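MRNA-capping enzyme subunit alpha (Saccharomyces cerevisiae, PDB 3KYH) catalyses the second step of mRNA capping, transferring GMP from GTP to the 5'-diphosphate end of RNA through a covalent enzyme-GMP intermediate. Local coordinates at residues Lys72-Ile84 / Leu125-Ile137. Sequence-based numbering, arbitrary orientation.
Sequences KTDGLRVLMFIVI and LQDGTLLDGELVI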
ATOM      1  N   LYS C  72     -52.990  16.627   4.448  1.00 69.93           N
ATOM      2  CA  LYS C  72     -51.629  16.301   3.946  1.00 71.77           C
ATOM      3  C   LYS C  72     -51.497  14.790   3.645  1.00 83.04           C
ATOM      4  O   LYS C  72     -51.249  13.997   4.579  1.00 90.50           O
ATOM      5  CB  LYS C  72     -50.508  16.761   4.929  1.00 62.22           C
ATOM      6  CG  LYS C  72     -49.090  16.416   4.462  1.00 51.86           C
ATOM      7  CD  LYS C  72     -47.903  16.789   5.403  1.00 89.13           C
ATOM      8  CE  LYS C  72     -46.741  15.720   5.363  1.00 62.16           C
ATOM      9  NZ  LYS C  72     -45.353  16.238   5.533  1.00 35.34           N
ATOM     10  N   THR C  73     -51.660  14.392   2.375  1.00 74.39           N
ATOM     11  CA  THR C  73     -51.430  12.999   1.960  1.00 77.12           C
ATOM     12  C   THR C  73     -49.992  12.565   2.232  1.00 83.08           C
ATOM     13  O   THR C  73     -49.056  13.300   1.890  1.00 91.35           O
ATOM     14  CB  THR C  73     -51.687  12.770   0.470  1.00 81.63           C
ATOM     15  OG1 THR C  73     -51.152  13.860  -0.291  1.00 78.78           O
ATOM     16  CG2 THR C  73     -53.168  12.644   0.185  1.00 93.79           C
ATOM     17  N   ASP C  74     -49.822  11.401   2.862  1.00 84.52           N
ATOM     18  CA  ASP C  74     -48.492  10.864   3.205  1.00 89.25           C
ATOM     19  C   ASP C  74     -48.014   9.794   2.210  1.00 90.37           C
ATOM     20  O   ASP C  74     -47.814   8.601   2.540  1.00 87.59           O
ATOM     21  CB  ASP C  74     -48.421  10.381   4.667  1.00 89.49           C
ATOM     22  CG  ASP C  74     -46.986  10.092   5.132  1.00 87.19           C
ATOM     23  OD1 ASP C  74     -46.396   9.063   4.713  1.00103.12           O
ATOM     24  OD2 ASP C  74     -46.451  10.862   5.967  1.00 76.99           O
ATOM     25  N   GLY C  75     -47.832  10.246   0.973  1.00 87.84           N
ATOM     26  CA  GLY C  75     -47.270   9.386  -0.059  1.00 90.14           C
ATOM     27  C   GLY C  75     -45.827   9.746  -0.361  1.00 90.35           C
ATOM     28  O   GLY C  75     -45.060  10.176   0.531  1.00 92.40           O
ATOM     29  N   LEU C  76     -45.475   9.564  -1.637  1.00 81.21           N
ATOM     30  CA  LEU C  76     -44.138   9.824  -2.120  1.00 71.29           C
ATOM     31  C   LEU C  76     -44.259  10.988  -3.058  1.00 72.29           C
ATOM     32  O   LEU C  76     -44.569  10.761  -4.226  1.00 76.61           O
ATOM     33  CB  LEU C  76     -43.600   8.605  -2.872  1.00 66.27           C
ATOM     34  CG  LEU C  76     -42.082   8.553  -3.104  1.00 68.86           C
ATOM     35  CD1 LEU C  76     -41.319   8.317  -1.797  1.00 85.01           C
ATOM     36  CD2 LEU C  76     -41.664   7.506  -4.137  1.00 58.04           C
ATOM     37  N   ARG C  77     -44.085  12.215  -2.548  1.00 73.59           N
ATOM     38  CA  ARG C  77     -44.135  13.415  -3.404  1.00 74.26           C
ATOM     39  C   ARG C  77     -43.159  13.303  -4.579  1.00 71.47           C
ATOM     40  O   ARG C  77     -41.929  13.239  -4.424  1.00 62.29           O
ATOM     41  CB  ARG C  77     -43.913  14.733  -2.654  1.00 81.54           C
ATOM     42  CG  ARG C  77     -43.994  15.983  -3.573  1.00 60.03           C
ATOM     43  CD  ARG C  77     -45.247  16.778  -3.240  1.00 74.11           C
ATOM     44  NE  ARG C  77     -45.232  18.135  -3.776  1.00 57.02           N
ATOM     45  CZ  ARG C  77     -44.356  19.076  -3.424  1.00 89.47           C
ATOM     46  NH1 ARG C  77     -43.395  18.818  -2.528  1.00 75.00           N
ATOM     47  NH2 ARG C  77     -44.423  20.275  -3.996  1.00 81.06           N
ATOM     48  N   VAL C  78     -43.792  13.360  -5.744  1.00 72.06           N
ATOM     49  CA  VAL C  78     -43.286  12.972  -7.051  1.00 62.62           C
ATOM     50  C   VAL C  78     -44.072  13.863  -8.036  1.00 59.49           C
ATOM     51  O   VAL C  78     -45.317  13.737  -8.097  1.00 53.58           O
ATOM     52  CB  VAL C  78     -43.635  11.455  -7.207  1.00 58.53           C
ATOM     53  CG1 VAL C  78     -44.045  11.060  -8.598  1.00 81.07           C
ATOM     54  CG2 VAL C  78     -42.493  10.585  -6.769  1.00 46.84           C
ATOM     55  N   LEU C  79     -43.403  14.807  -8.722  1.00 54.02           N
ATOM     56  CA  LEU C  79     -44.131  15.629  -9.740  1.00 55.26           C
ATOM     57  C   LEU C  79     -44.393  14.790 -10.938  1.00 52.58           C
ATOM     58  O   LEU C  79     -43.814  13.684 -11.039  1.00 45.76           O
ATOM     59  CB  LEU C  79     -43.507  16.964 -10.205  1.00 39.95           C
ATOM     60  CG  LEU C  79     -44.196  18.208  -9.630  1.00 33.29           C
ATOM     61  CD1 LEU C  79     -43.341  18.963  -8.656  1.00 56.12           C
ATOM     62  CD2 LEU C  79     -44.564  19.140 -10.685  1.00 30.46           C
ATOM     63  N   MET C  80     -45.311  15.291 -11.772  1.00 52.53           N
ATOM     64  CA  MET C  80     -45.476  14.724 -13.116  1.00 71.79           C
ATOM     65  C   MET C  80     -44.852  15.632 -14.172  1.00 78.61           C
ATOM     66  O   MET C  80     -45.080  16.861 -14.168  1.00 92.89           O
ATOM     67  CB  MET C  80     -46.947  14.447 -13.452  1.00 70.62           C
ATOM     68  CG  MET C  80     -47.151  13.844 -14.844  1.00 63.94           C
ATOM     69  SD  MET C  80     -46.757  12.090 -14.844  1.00 85.27           S
ATOM     70  CE  MET C  80     -48.390  11.374 -15.074  1.00 41.12           C
ATOM     71  N   PHE C  81     -44.080  15.028 -15.073  1.00 74.98           N
ATOM     72  CA  PHE C  81     -43.528  15.758 -16.220  1.00 80.61           C
ATOM     73  C   PHE C  81     -43.861  15.084 -17.536  1.00 71.77           C
ATOM     74  O   PHE C  81     -43.455  13.942 -17.766  1.00 65.89           O
ATOM     75  CB  PHE C  81     -42.012  15.902 -16.085  1.00 83.35           C
ATOM     76  CG  PHE C  81     -41.369  16.769 -17.139  1.00 86.24           C
ATOM     77  CD1 PHE C  81     -42.003  17.917 -17.629  1.00 64.59           C
ATOM     78  CD2 PHE C  81     -40.057  16.491 -17.544  1.00101.64           C
ATOM     79  CE1 PHE C  81     -41.360  18.739 -18.550  1.00 90.75           C
ATOM     80  CE2 PHE C  81     -39.392  17.304 -18.462  1.00 96.23           C
ATOM     81  CZ  PHE C  81     -40.052  18.435 -18.968  1.00112.13           C
ATOM     82  N   ILE C  82     -44.625  15.779 -18.379  1.00 73.09           N
ATOM     83  CA  ILE C  82     -44.974  15.211 -19.700  1.00 74.68           C
ATOM     84  C   ILE C  82     -44.622  16.058 -20.910  1.00 77.71           C
ATOM     85  O   ILE C  82     -45.144  17.178 -21.092  1.00 71.71           O
ATOM     86  CB  ILE C  82     -46.401  14.576 -19.806  1.00 73.84           C
ATOM     87  CG1 ILE C  82     -47.436  15.305 -18.936  1.00 76.21           C
ATOM     88  CG2 ILE C  82     -46.360  13.130 -19.331  1.00 71.16           C
ATOM     89  CD1 ILE C  82     -47.967  16.562 -19.512  1.00 43.24           C
ATOM     90  N   VAL C  83     -43.697  15.483 -21.694  1.00 82.48           N
ATOM     91  CA  VAL C  83     -43.089  16.074 -22.900  1.00 91.66           C
ATOM     92  C   VAL C  83     -42.774  15.003 -23.978  1.00100.06           C
ATOM     93  O   VAL C  83     -42.526  13.833 -23.642  1.00 99.61           O
ATOM     94  CB  VAL C  83     -41.813  16.898 -22.553  1.00 91.04           C
ATOM     95  CG1 VAL C  83     -42.160  18.233 -21.916  1.00 71.34           C
ATOM     96  CG2 VAL C  83     -40.879  16.108 -21.646  1.00 91.21           C
ATOM     97  N   ILE C  84     -42.726  15.438 -25.247  1.00103.18           N
ATOM     98  CA  ILE C  84     -42.708  14.583 -26.461  1.00 95.32           C
ATOM     99  C   ILE C  84     -41.354  14.709 -27.174  1.00100.50           C
ATOM    100  O   ILE C  84     -41.146  15.651 -27.963  1.00102.07           O
ATOM    101  CB  ILE C  84     -43.818  15.042 -27.462  1.00 94.12           C
ATOM    102  CG1 ILE C  84     -44.880  15.916 -26.770  1.00 80.43           C
ATOM    103  CG2 ILE C  84     -44.381  13.856 -28.266  1.00 89.52           C
ATOM    104  CD1 ILE C  84     -45.702  16.780 -27.698  1.00 57.41           C
ATOM    105  N   LEU C 125     -52.452  15.695 -28.509  1.00 89.23           N
ATOM    106  CA  LEU C 125     -51.338  15.496 -27.567  1.00 90.97           C
ATOM    107  C   LEU C 125     -51.128  16.630 -26.537  1.00 92.85           C
ATOM    108  O   LEU C 125     -51.800  17.656 -26.623  1.00 95.48           O
ATOM    109  CB  LEU C 125     -50.051  15.191 -28.364  1.00 86.77           C
ATOM    110  CG  LEU C 125     -49.273  13.867 -28.247  1.00 67.94           C
ATOM    111  CD1 LEU C 125     -48.116  14.057 -27.304  1.00 47.92           C
ATOM    112  CD2 LEU C 125     -50.068  12.593 -27.880  1.00 51.17           C
ATOM    113  N   GLN C 126     -50.210  16.423 -25.578  1.00 90.73           N
ATOM    114  CA  GLN C 126     -49.835  17.387 -24.519  1.00 84.74           C
ATOM    115  C   GLN C 126     -48.312  17.572 -24.508  1.00 76.32           C
ATOM    116  O   GLN C 126     -47.578  16.581 -24.554  1.00 63.07           O
ATOM    117  CB  GLN C 126     -50.293  16.873 -23.143  1.00 91.03           C
ATOM    118  CG  GLN C 126     -50.485  17.940 -22.057  1.00 94.50           C
ATOM    119  CD  GLN C 126     -51.951  18.328 -21.816  1.00 99.91           C
ATOM    120  OE1 GLN C 126     -52.845  17.462 -21.895  1.00 87.55           O
ATOM    121  NE2 GLN C 126     -52.197  19.620 -21.465  1.00 53.38           N
ATOM    122  N   ASP C 127     -47.866  18.832 -24.449  1.00 79.38           N
ATOM    123  CA  ASP C 127     -46.439  19.267 -24.577  1.00 77.71           C
ATOM    124  C   ASP C 127     -46.249  20.454 -23.665  1.00 78.38           C
ATOM    125  O   ASP C 127     -46.934  21.478 -23.850  1.00 62.59           O
ATOM    126  CB  ASP C 127     -46.100  19.734 -26.018  1.00 75.30           C
ATOM    127  CG  ASP C 127     -44.682  20.384 -26.183  1.00 69.31           C
ATOM    128  OD1 ASP C 127     -44.039  20.934 -25.241  1.00 46.19           O
ATOM    129  OD2 ASP C 127     -44.229  20.422 -27.355  1.00 69.70           O
ATOM    130  N   GLY C 128     -45.257  20.322 -22.777  1.00 80.32           N
ATOM    131  CA  GLY C 128     -44.937  21.301 -21.735  1.00 83.76           C
ATOM    132  C   GLY C 128     -45.998  21.351 -20.647  1.00 84.85           C
ATOM    133  O   GLY C 128     -46.770  22.321 -20.551  1.00 78.78           O
ATOM    134  N   THR C 129     -46.054  20.300 -19.833  1.00 83.20           N
ATOM    135  CA  THR C 129     -47.062  20.235 -18.771  1.00 86.44           C
ATOM    136  C   THR C 129     -46.524  19.718 -17.422  1.00 86.94           C
ATOM    137  O   THR C 129     -46.190  18.527 -17.285  1.00 90.80           O
ATOM    138  CB  THR C 129     -48.342  19.514 -19.277  1.00 84.69           C
ATOM    139  OG1 THR C 129     -48.872  20.214 -20.414  1.00 84.03           O
ATOM    140  CG2 THR C 129     -49.406  19.395 -18.192  1.00 93.20           C
ATOM    141  N   LEU C 130     -46.426  20.634 -16.453  1.00 86.09           N
ATOM    142  CA  LEU C 130     -45.897  20.352 -15.097  1.00 88.03           C
ATOM    143  C   LEU C 130     -46.909  20.521 -13.938  1.00 84.26           C
ATOM    144  O   LEU C 130     -47.378  21.630 -13.598  1.00 67.22           O
ATOM    145  CB  LEU C 130     -44.554  21.076 -14.837  1.00 84.49           C
ATOM    146  CG  LEU C 130     -43.524  20.480 -13.856  1.00 71.40           C
ATOM    147  CD1 LEU C 130     -43.019  19.089 -14.257  1.00 40.78           C
ATOM    148  CD2 LEU C 130     -42.326  21.412 -13.658  1.00 49.99           C
ATOM    149  N   LEU C 131     -47.191  19.371 -13.328  1.00 85.95           N
ATOM    150  CA  LEU C 131     -48.273  19.197 -12.351  1.00 92.70           C
ATOM    151  C   LEU C 131     -47.792  18.425 -11.123  1.00 95.28           C
ATOM    152  O   LEU C 131     -47.278  17.294 -11.237  1.00 99.44           O
ATOM    153  CB  LEU C 131     -49.485  18.499 -12.992  1.00 88.35           C
ATOM    154  CG  LEU C 131     -49.346  17.210 -13.816  1.00 74.71           C
ATOM    155  CD1 LEU C 131     -50.576  17.096 -14.701  1.00 70.59           C
ATOM    156  CD2 LEU C 131     -48.127  17.223 -14.719  1.00 68.04           C
ATOM    157  N   ASP C 132     -47.953  19.068  -9.965  1.00 91.62           N
ATOM    158  CA  ASP C 132     -47.383  18.618  -8.696  1.00 93.14           C
ATOM    159  C   ASP C 132     -48.241  17.648  -7.900  1.00 91.58           C
ATOM    160  O   ASP C 132     -49.349  17.996  -7.461  1.00 98.60           O
ATOM    161  CB  ASP C 132     -46.988  19.833  -7.847  1.00 97.65           C
ATOM    162  CG  ASP C 132     -46.214  19.451  -6.602  1.00 95.94           C
ATOM    163  OD1 ASP C 132     -45.471  18.446  -6.623  1.00113.86           O
ATOM    164  OD2 ASP C 132     -46.377  20.148  -5.586  1.00 69.28           O
ATOM    165  N   GLY C 133     -47.685  16.461  -7.650  1.00 87.76           N
ATOM    166  CA  GLY C 133     -48.480  15.371  -7.071  1.00 94.31           C
ATOM    167  C   GLY C 133     -48.079  14.518  -5.872  1.00 90.54           C
ATOM    168  O   GLY C 133     -46.918  14.514  -5.430  1.00 90.87           O
ATOM    169  N   GLU C 134     -49.068  13.780  -5.359  1.00 83.52           N
ATOM    170  CA  GLU C 134     -48.819  12.789  -4.307  1.00 84.66           C
ATOM    171  C   GLU C 134     -49.203  11.338  -4.585  1.00 78.27           C
ATOM    172  O   GLU C 134     -50.378  10.984  -4.636  1.00 85.04           O
ATOM    173  CB  GLU C 134     -49.375  13.248  -2.956  1.00 91.83           C
ATOM    174  CG  GLU C 134     -48.294  13.807  -2.013  1.00 93.02           C
ATOM    175  CD  GLU C 134     -47.459  12.717  -1.384  1.00 81.23           C
ATOM    176  OE1 GLU C 134     -47.226  11.686  -2.042  1.00102.46           O
ATOM    177  OE2 GLU C 134     -47.056  12.865  -0.221  1.00 74.58           O
ATOM    178  N   LEU C 135     -48.198  10.492  -4.744  1.00 72.49           N
ATOM    179  CA  LEU C 135     -48.448   9.084  -5.055  1.00 79.34           C
ATOM    180  C   LEU C 135     -48.779   8.211  -3.824  1.00 83.38           C
ATOM    181  O   LEU C 135     -47.890   7.561  -3.251  1.00 74.72           O
ATOM    182  CB  LEU C 135     -47.297   8.473  -5.890  1.00 79.06           C
ATOM    183  CG  LEU C 135     -47.548   7.093  -6.539  1.00 78.15           C
ATOM    184  CD1 LEU C 135     -48.397   7.273  -7.756  1.00 84.30           C
ATOM    185  CD2 LEU C 135     -46.285   6.337  -6.946  1.00 55.28           C
ATOM    186  N   VAL C 136     -50.063   8.170  -3.456  1.00 87.62           N
ATOM    187  CA  VAL C 136     -50.568   7.294  -2.363  1.00 91.24           C
ATOM    188  C   VAL C 136     -50.803   5.822  -2.791  1.00 86.13           C
ATOM    189  O   VAL C 136     -50.570   5.459  -3.949  1.00 94.82           O
ATOM    190  CB  VAL C 136     -51.913   7.837  -1.773  1.00 93.13           C
ATOM    191  CG1 VAL C 136     -51.788   9.279  -1.287  1.00 97.13           C
ATOM    192  CG2 VAL C 136     -53.065   7.696  -2.778  1.00 93.62           C
ATOM    193  N   ILE C 137     -51.275   4.996  -1.854  1.00 73.91           N
ATOM    194  CA  ILE C 137     -51.895   3.686  -2.140  1.00 69.79           C
ATOM    195  C   ILE C 137     -53.350   3.873  -1.756  1.00 66.05           C
ATOM    196  O   ILE C 137     -53.671   4.827  -1.061  1.00 78.23           O
ATOM    197  CB  ILE C 137     -51.304   2.523  -1.328  1.00 65.97           C
ATOM    198  CG1 ILE C 137     -49.901   2.864  -0.817  1.00 82.04           C
ATOM    199  CG2 ILE C 137     -51.279   1.230  -2.157  1.00 69.61           C
ATOM    200  CD1 ILE C 137     -49.920   3.970   0.246  1.00101.84           C
TER
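D132 OD2 sits at the edge of the R77 guanidinium, in its plane, in a salt bridge modelled at 2.5 Å from NH2, which meets it on the syn side but 27° out of the carboxylate plane. The two planes are turned 60° apart, and NE adds weak bonds to both carboxylate oxygens. A bend at chi2 (111°) in the R77 chain brings the group over to D132, while NH2 also bonds S48 O. The F81 ring has V83 CG2 above one face, near its rim, and T129 O near its plane at the edge; L130 CD1 approaches obliquely, 3.7 Å from F81 CD1. The E134 carboxylate receives G75 N from above its plane, with OE2 at 3.0 Å. This ties the short loop following T73, just beyond the catalytic K72 that carries GMP, to strand 129-137. K72 and G75 belong to the KxDG motif of the covalent nucleotidyltransferases, here KTDG, and strands 76-84 and 129-137 run antiparallel within the catalytic domain. M80 N bonds L131 O at 2.9 Å; the bonds of I82 with T129 are weak. The M80 and L131 side chains run alongside each other in the same direction, L131 CD2 packing on M80 CB. L79 CD2 instead rests on L130 CG at 3.6 Å, on the face that also carries R77 and D132. I84 and L125 reach tip to tip, their CD1 atoms 3.7 Å apart.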